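Local structure of Thiol:disulfide interchange protein DsbA (Neisseria meningitidis serogroup B, 2ZNM) at residues S21-E25 with V182-R186; G31-H36 with V91-Y96; R73-V78 with L123-D128. The protein probably acts as a periplasmic disulfide oxidoreductase of the DsbA type, exchanging thiols and disulfides in partner proteins. One frame throughout, in Å; residues are numbered along the deposited sequence.

Interaction 1 of 3, residues S21-E25 with V182-R186; sequences SGKIE and VREER
With chi1 at -54°, Ile-24 places CG2 anti to its own backbone N and toward CG1 of Val-182, while its CG1, beside that N, carries CD1 on to Arg-183; Val-182 in turn meets the isoleucine with the branch that is anti to its backbone N. This is sheet-on-helix packing of the thioredoxin fold, joining the start of strand 24-30 to the last turn of the closing helix 167-185. The two aliphatic side chains slide past each other in opposite directions, with CG2 of Ile-24 lying 3.7 Å from CG1 of Val-182. The side chains of Ile-24 and Arg-183 cross at about a right angle, CD1 of Ile-24 stopping 3.6 Å from CB of Arg-183. Isoleucine suits the site because its fork covers two neighbouring helix positions at once. Arg-183 meets the isoleucine with its CB, while its NH1 forms a salt bridge with Asp-54.

Arg-186, the first residue beyond the helix, still closes the final turn with its N 3.0 Å from Val-182 O. Its side chain, bent at chi2 and chi3, then doubles back over the valine, whose CG1 sits 3.2 Å above the guanidinium plane, offset toward the rim. A long, flexible arginine can thus lie over an apolar residue and still present an N-H to the loop. Lys-23 O, which also accepts a hydrogen bond from Gln-18 NE2, lies in the plane at the guanidinium edge. Gly-22 suits the turn just before it, where the backbone takes a positive phi (88°), a conformation glycine adopts readily. The polar link itself is modest, Arg-186 NH2 standing 2.9 Å from Lys-23 O in a weak hydrogen bond whose N-H...O angle is only 121°.

Interaction 2 of 3, residues G31-H36 with V91-Y96; sequences GYFCVH and VFKAVY
Tyr-32 and Phe-92 approach to 5.1 Å between CA atoms where a type I turn, Gly-31 to Cys-34, rests on helix 84-97. The turn follows strand 24-30 of the thioredoxin fold and ends at Cys-34, which with Cys-37 is the predicted redox-active pair; no disulfide joins them here. Val-91 CG1 makes a CH-pi contact 3.4 Å from the centroid of the Tyr-32 ring. That ring turns its edge to the face of Phe-92 in a T-shaped pair, planes at 71°, and sends its hydroxyl to Asn-88. His-36 adds an offset edge-to-face contact, its ND1 3.7 Å from Phe-92 CE1. Phenylalanine suits the middle, its opposite faces taking the edges of Tyr-32 and His-36. Val-95 sets its two methyls against Tyr-32, CG1 3.3 Å from Tyr-32 O and CG2 3.7 Å from Tyr-32 CB. Tyr-96 has the length to carry a polar tip to the loop backbone, and chi1 -63°, with CG anti to the carbonyl carbon, aims it there; Val-35 CG2 lies over one face of its ring. Its OH donates to a lone pair of Cys-34 O in the carbonyl plane, at 2.6 Å, and accepts from His-36 N at 2.8 Å.

Interaction 3 of 3, residues R73-V78 with L123-D128; sequences RMAAAV and LMRAYD
The guanidinium of Arg-73 and the ring of Tyr-127 lie almost parallel, their planes 12° apart, with Tyr-127 CE2 3.6 Å above the guanidinium plane. The aliphatic part of the arginine lies over one face of the tyrosine ring, where CD makes a CH-pi contact, and Asp-128 OD1 sits at the ring's edge, in its plane. This is helix-helix packing within the helical insertion that marks DsbA proteins among thioredoxin folds: segments 73-78 and 123-127, of helices 69-81 and 120-127, cross at 120°, their axes approaching to 8.2 Å.

Arginine suits its place by being apolar along its stem and a donor at its tip. Its chi1 of -169° sets CG anti to the backbone N, which carries the straight chain across the tyrosine ring. It takes Tyr-127 O side-on with two nitrogens, NE at 3.0 Å and NH2 at 3.1 Å, from one face of the carbonyl plane. That oxygen lies at its helix end, where the dipole would probably strengthen the attraction. Asp-128 OD1 makes a salt bridge to Arg-73 NH2 (3.6 Å) by charge alone, lying well out of the guanidinium plane; its stronger partner is Arg-105 NE.

Beside the arginine the contact is apolar. Ala-77 is small enough for the helices to come close, its CB 3.7 Å from Tyr-127 CD1. Selenomethionine Met-74 brings SE to the edge of the tyrosine ring in a Met-aromatic contact and its CE to the methyl of selenomethionine Met-124. Leu-123 lays CD1 against the Ala-77 to Val-78 peptide, 3.6 Å from Val-78 N, and CD2 4.2 Å from Met-74 SE.

Interactions 2 and 3 are neighbours, their centres about 16 Å apart, and meet through helix 69-81: Tyr-32 lies on Ala-75 and Val-78, and Val-91 on Met-74. Interaction 1 stands about 30 Å or more from both, centre to centre, on the opposite side of the chain's centre from interaction 2, and its loop encloses the other two along the sequence. All three are partly buried, but interaction 1 is the smallest and has the largest share of exposed residues, a small aliphatic patch edged by a weak bond. Interaction 2 pairs rings with hydroxyl-to-backbone bonds at the first cysteine of the predicted redox pair; interaction 3 joins two helices of the insertion through apolar packing with an arginine bonded to a carbonyl at one end.

Interaction 1 of 3, residues S21-E25 with V182-R186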
# COMPACT_ATOMS: atom_id res chain seq x y z
N SER A 21 -6.01 16.03 4.77
CA SER A 21 -6.62 16.41 6.04
C SER A 21 -8.15 16.46 5.94
O SER A 21 -8.70 16.51 4.84
CB SER A 21 -6.08 17.74 6.54
OG SER A 21 -4.79 17.57 7.10
N GLY A 22 -8.81 16.42 7.09
CA GLY A 22 -10.28 16.47 7.13
C GLY A 22 -10.94 15.11 7.02
O GLY A 22 -11.89 14.82 7.76
N LYS A 23 -10.46 14.29 6.08
CA LYS A 23 -10.87 12.88 5.95
C LYS A 23 -10.03 11.97 6.84
O LYS A 23 -8.99 12.38 7.36
CB LYS A 23 -10.78 12.41 4.50
CG LYS A 23 -11.77 13.07 3.55
CD LYS A 23 -11.29 12.99 2.11
CE LYS A 23 -11.60 14.28 1.35
NZ LYS A 23 -11.42 14.07 -0.12
N ILE A 24 -10.49 10.73 7.00
CA ILE A 24 -9.83 9.74 7.85
C ILE A 24 -9.10 8.76 6.95
O ILE A 24 -9.72 8.02 6.17
CB ILE A 24 -10.84 9.02 8.79
CG1 ILE A 24 -11.64 10.04 9.61
CG2 ILE A 24 -10.13 8.06 9.72
CD1 ILE A 24 -12.93 9.51 10.17
N GLU A 25 -7.78 8.76 7.05
CA GLU A 25 -6.95 7.86 6.26
C GLU A 25 -6.99 6.44 6.79
O GLU A 25 -6.99 6.20 7.99
CB GLU A 25 -5.51 8.35 6.24
CG GLU A 25 -4.54 7.54 5.37
CD GLU A 25 -3.20 8.27 5.22
OE1 GLU A 25 -3.12 9.18 4.36
OE2 GLU A 25 -2.26 7.96 5.98
N VAL A 182 -11.47 7.62 15.58
CA VAL A 182 -10.76 8.80 15.07
C VAL A 182 -11.74 9.96 14.83
O VAL A 182 -11.48 11.09 15.25
CB VAL A 182 -9.91 8.46 13.79
CG1 VAL A 182 -9.50 9.70 13.02
CG2 VAL A 182 -8.67 7.65 14.16
N ARG A 183 -12.85 9.68 14.16
CA ARG A 183 -13.86 10.69 13.83
C ARG A 183 -14.37 11.42 15.07
O ARG A 183 -14.37 12.65 15.11
CB ARG A 183 -15.03 10.04 13.08
CG ARG A 183 -16.22 10.95 12.82
CD ARG A 183 -17.16 10.33 11.79
NE ARG A 183 -17.45 8.93 12.09
CZ ARG A 183 -17.48 7.95 11.19
NH1 ARG A 183 -17.21 8.21 9.92
NH2 ARG A 183 -17.76 6.71 11.56
N GLU A 184 -14.78 10.64 16.07
CA GLU A 184 -15.29 11.13 17.35
C GLU A 184 -14.21 11.93 18.09
O GLU A 184 -14.49 13.01 18.61
CB GLU A 184 -15.83 9.96 18.19
CG GLU A 184 -15.74 10.11 19.71
CD GLU A 184 -16.91 10.86 20.32
OE1 GLU A 184 -18.08 10.51 20.02
OE2 GLU A 184 -16.66 11.79 21.12
N GLU A 185 -12.98 11.43 18.10
CA GLU A 185 -11.90 12.11 18.83
C GLU A 185 -11.51 13.46 18.20
O GLU A 185 -11.11 14.39 18.90
CB GLU A 185 -10.69 11.17 19.07
CG GLU A 185 -9.64 11.14 17.98
CD GLU A 185 -8.48 10.19 18.28
OE1 GLU A 185 -7.48 10.23 17.54
OE2 GLU A 185 -8.56 9.40 19.25
N ARG A 186 -11.66 13.56 16.88
CA ARG A 186 -11.42 14.80 16.14
C ARG A 186 -12.65 15.71 16.09
O ARG A 186 -13.03 16.22 15.03
CB ARG A 186 -10.89 14.48 14.73
CG ARG A 186 -9.37 14.41 14.67
CD ARG A 186 -8.86 13.22 13.86
NE ARG A 186 -9.15 13.32 12.43
CZ ARG A 186 -8.41 12.76 11.47
NH1 ARG A 186 -7.32 12.05 11.77
NH2 ARG A 186 -8.77 12.90 10.20

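Interaction 2 of 3, residues G31-H36 with V91-Y96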
# COMPACT_ATOMS: atom_id res chain seq x y z
N GLY A 31 3.37 -5.42 0.06
CA GLY A 31 4.44 -5.82 -0.84
C GLY A 31 3.84 -6.56 -2.02
O GLY A 31 2.81 -7.21 -1.88
N TYR A 32 4.49 -6.46 -3.18
CA TYR A 32 4.10 -7.26 -4.35
C TYR A 32 4.44 -8.76 -4.20
O TYR A 32 4.10 -9.57 -5.07
CB TYR A 32 4.74 -6.70 -5.61
CG TYR A 32 4.10 -5.44 -6.12
CD1 TYR A 32 2.79 -5.44 -6.60
CD2 TYR A 32 4.81 -4.24 -6.15
CE1 TYR A 32 2.19 -4.28 -7.08
CE2 TYR A 32 4.23 -3.07 -6.63
CZ TYR A 32 2.92 -3.10 -7.09
OH TYR A 32 2.35 -1.95 -7.57
N PHE A 33 5.12 -9.11 -3.11
CA PHE A 33 5.41 -10.50 -2.78
C PHE A 33 4.32 -11.10 -1.88
O PHE A 33 4.46 -12.25 -1.42
CB PHE A 33 6.77 -10.60 -2.09
CG PHE A 33 6.96 -9.56 -1.04
CD1 PHE A 33 6.26 -9.64 0.16
CD2 PHE A 33 7.79 -8.47 -1.27
CE1 PHE A 33 6.41 -8.65 1.11
CE2 PHE A 33 7.94 -7.50 -0.33
CZ PHE A 33 7.25 -7.58 0.86
N CYS A 34 3.27 -10.32 -1.59
CA CYS A 34 2.10 -10.81 -0.85
C CYS A 34 1.26 -11.64 -1.82
O CYS A 34 0.86 -11.15 -2.87
CB CYS A 34 1.25 -9.66 -0.28
SG CYS A 34 2.05 -8.56 0.97
N VAL A 35 1.02 -12.91 -1.49
CA VAL A 35 0.39 -13.82 -2.44
C VAL A 35 -1.13 -13.86 -2.30
O VAL A 35 -1.68 -14.25 -1.26
CB VAL A 35 1.02 -15.25 -2.43
CG1 VAL A 35 0.36 -16.17 -3.47
CG2 VAL A 35 2.52 -15.15 -2.69
N HIS A 36 -1.79 -13.41 -3.37
CA HIS A 36 -3.24 -13.33 -3.43
C HIS A 36 -3.70 -14.20 -4.57
O HIS A 36 -3.10 -14.19 -5.64
CB HIS A 36 -3.67 -11.89 -3.70
CG HIS A 36 -3.18 -10.92 -2.67
ND1 HIS A 36 -2.32 -9.89 -2.97
CD2 HIS A 36 -3.44 -10.82 -1.34
CE1 HIS A 36 -2.05 -9.21 -1.88
NE2 HIS A 36 -2.72 -9.75 -0.87
N VAL A 91 1.67 -6.93 -12.22
CA VAL A 91 2.84 -6.68 -11.39
C VAL A 91 3.00 -7.77 -10.30
O VAL A 91 4.08 -8.36 -10.15
CB VAL A 91 2.85 -5.26 -10.76
CG1 VAL A 91 4.08 -5.07 -9.88
CG2 VAL A 91 2.80 -4.19 -11.84
N PHE A 92 1.94 -8.04 -9.55
CA PHE A 92 1.97 -9.17 -8.62
C PHE A 92 2.49 -10.44 -9.29
O PHE A 92 3.36 -11.12 -8.74
CB PHE A 92 0.57 -9.43 -8.03
CG PHE A 92 0.19 -8.50 -6.93
CD1 PHE A 92 0.64 -8.72 -5.63
CD2 PHE A 92 -0.63 -7.41 -7.17
CE1 PHE A 92 0.29 -7.87 -4.60
CE2 PHE A 92 -0.98 -6.55 -6.15
CZ PHE A 92 -0.52 -6.78 -4.86
N LYS A 93 1.96 -10.75 -10.47
CA LYS A 93 2.22 -12.01 -11.14
C LYS A 93 3.68 -12.14 -11.55
O LYS A 93 4.25 -13.22 -11.51
CB LYS A 93 1.32 -12.16 -12.37
CG LYS A 93 1.53 -13.46 -13.16
CD LYS A 93 0.49 -13.64 -14.25
CE LYS A 93 1.06 -14.38 -15.43
NZ LYS A 93 -0.04 -14.89 -16.31
N ALA A 94 4.27 -11.02 -11.95
CA ALA A 94 5.66 -10.97 -12.38
C ALA A 94 6.56 -11.17 -11.15
O ALA A 94 7.53 -11.91 -11.20
CB ALA A 94 5.94 -9.63 -13.05
N VAL A 95 6.21 -10.52 -10.04
CA VAL A 95 6.91 -10.69 -8.78
C VAL A 95 6.78 -12.15 -8.28
O VAL A 95 7.78 -12.74 -7.87
CB VAL A 95 6.46 -9.61 -7.75
CG1 VAL A 95 7.10 -9.83 -6.39
CG2 VAL A 95 6.81 -8.20 -8.25
N TYR A 96 5.57 -12.73 -8.38
CA TYR A 96 5.33 -14.14 -8.00
C TYR A 96 6.15 -15.15 -8.78
O TYR A 96 6.62 -16.14 -8.23
CB TYR A 96 3.86 -14.56 -8.19
CG TYR A 96 2.82 -13.84 -7.36
CD1 TYR A 96 3.16 -12.95 -6.33
CD2 TYR A 96 1.46 -14.07 -7.60
CE1 TYR A 96 2.17 -12.30 -5.59
CE2 TYR A 96 0.48 -13.43 -6.85
CZ TYR A 96 0.84 -12.55 -5.86
OH TYR A 96 -0.15 -11.92 -5.13

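Interaction 3 of 3, residues R73-V78 with L123-D128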
# COMPACT_ATOMS: atom_id res chain seq x y z
N ARG A 73 9.40 1.75 -6.29
CA ARG A 73 9.32 2.61 -7.48
C ARG A 73 8.26 2.14 -8.49
O ARG A 73 7.59 2.97 -9.11
CB ARG A 73 10.68 2.68 -8.16
CG ARG A 73 10.76 3.73 -9.24
CD ARG A 73 12.15 3.82 -9.80
NE ARG A 73 12.23 4.91 -10.77
CZ ARG A 73 13.35 5.30 -11.37
NH1 ARG A 73 14.50 4.71 -11.11
NH2 ARG A 73 13.30 6.29 -12.24
N MSE A 74 8.11 0.82 -8.64
CA MSE A 74 7.02 0.25 -9.43
C MSE A 74 5.64 0.63 -8.85
O MSE A 74 4.76 1.11 -9.58
CB MSE A 74 7.16 -1.27 -9.56
CG MSE A 74 6.11 -1.93 -10.46
SE MSE A 74 6.03 -1.17 -12.28
CE MSE A 74 7.48 -2.17 -13.14
N ALA A 75 5.47 0.45 -7.54
CA ALA A 75 4.22 0.82 -6.87
C ALA A 75 3.92 2.28 -7.07
O ALA A 75 2.77 2.65 -7.29
CB ALA A 75 4.27 0.49 -5.38
N ALA A 76 4.93 3.14 -6.98
CA ALA A 76 4.72 4.56 -7.18
C ALA A 76 4.33 4.84 -8.62
O ALA A 76 3.45 5.63 -8.86
CB ALA A 76 5.95 5.37 -6.78
N ALA A 77 4.99 4.18 -9.58
CA ALA A 77 4.68 4.35 -11.00
C ALA A 77 3.21 4.02 -11.31
O ALA A 77 2.52 4.81 -11.96
CB ALA A 77 5.61 3.52 -11.85
N VAL A 78 2.75 2.86 -10.84
CA VAL A 78 1.38 2.38 -11.01
C VAL A 78 0.35 3.37 -10.46
O VAL A 78 -0.58 3.78 -11.17
CB VAL A 78 1.20 0.99 -10.35
CG1 VAL A 78 -0.24 0.56 -10.40
CG2 VAL A 78 2.10 -0.07 -11.04
N LEU A 123 2.88 3.82 -18.11
CA LEU A 123 3.43 3.36 -16.85
C LEU A 123 4.90 3.75 -16.67
O LEU A 123 5.32 4.11 -15.57
CB LEU A 123 3.30 1.84 -16.75
CG LEU A 123 3.71 1.20 -15.42
CD1 LEU A 123 2.97 1.87 -14.27
CD2 LEU A 123 3.45 -0.29 -15.44
N MSE A 124 5.66 3.65 -17.75
CA MSE A 124 7.09 3.94 -17.70
C MSE A 124 7.40 5.43 -17.67
O MSE A 124 8.41 5.84 -17.12
CB MSE A 124 7.82 3.22 -18.85
CG MSE A 124 8.01 1.73 -18.61
SE MSE A 124 8.78 1.32 -16.83
CE MSE A 124 7.21 0.70 -15.87
N ARG A 125 6.51 6.23 -18.26
CA ARG A 125 6.55 7.69 -18.18
C ARG A 125 6.43 8.13 -16.72
O ARG A 125 7.15 9.00 -16.27
CB ARG A 125 5.41 8.27 -19.01
CG ARG A 125 5.83 9.31 -20.02
CD ARG A 125 5.08 9.13 -21.35
NE ARG A 125 3.63 9.08 -21.18
CZ ARG A 125 2.79 8.42 -21.98
NH1 ARG A 125 3.24 7.72 -23.02
NH2 ARG A 125 1.49 8.45 -21.73
N ALA A 126 5.51 7.50 -15.98
CA ALA A 126 5.36 7.77 -14.55
C ALA A 126 6.55 7.23 -13.75
O ALA A 126 6.92 7.79 -12.72
CB ALA A 126 4.06 7.16 -14.03
N TYR A 127 7.13 6.15 -14.25
CA TYR A 127 8.22 5.44 -13.59
C TYR A 127 9.52 6.26 -13.56
O TYR A 127 10.27 6.21 -12.58
CB TYR A 127 8.44 4.12 -14.32
CG TYR A 127 9.34 3.13 -13.65
CD1 TYR A 127 8.81 2.05 -12.93
CD2 TYR A 127 10.73 3.23 -13.77
CE1 TYR A 127 9.64 1.12 -12.33
CE2 TYR A 127 11.56 2.31 -13.16
CZ TYR A 127 11.02 1.25 -12.45
OH TYR A 127 11.85 0.33 -11.87
N ASP A 128 9.76 7.02 -14.63
CA ASP A 128 10.99 7.78 -14.80
C ASP A 128 10.79 9.25 -14.48
O ASP A 128 11.62 10.10 -14.82
CB ASP A 128 11.51 7.63 -16.23
CG ASP A 128 12.03 6.23 -16.54
OD1 ASP A 128 12.35 5.47 -15.60
OD2 ASP A 128 12.13 5.90 -17.74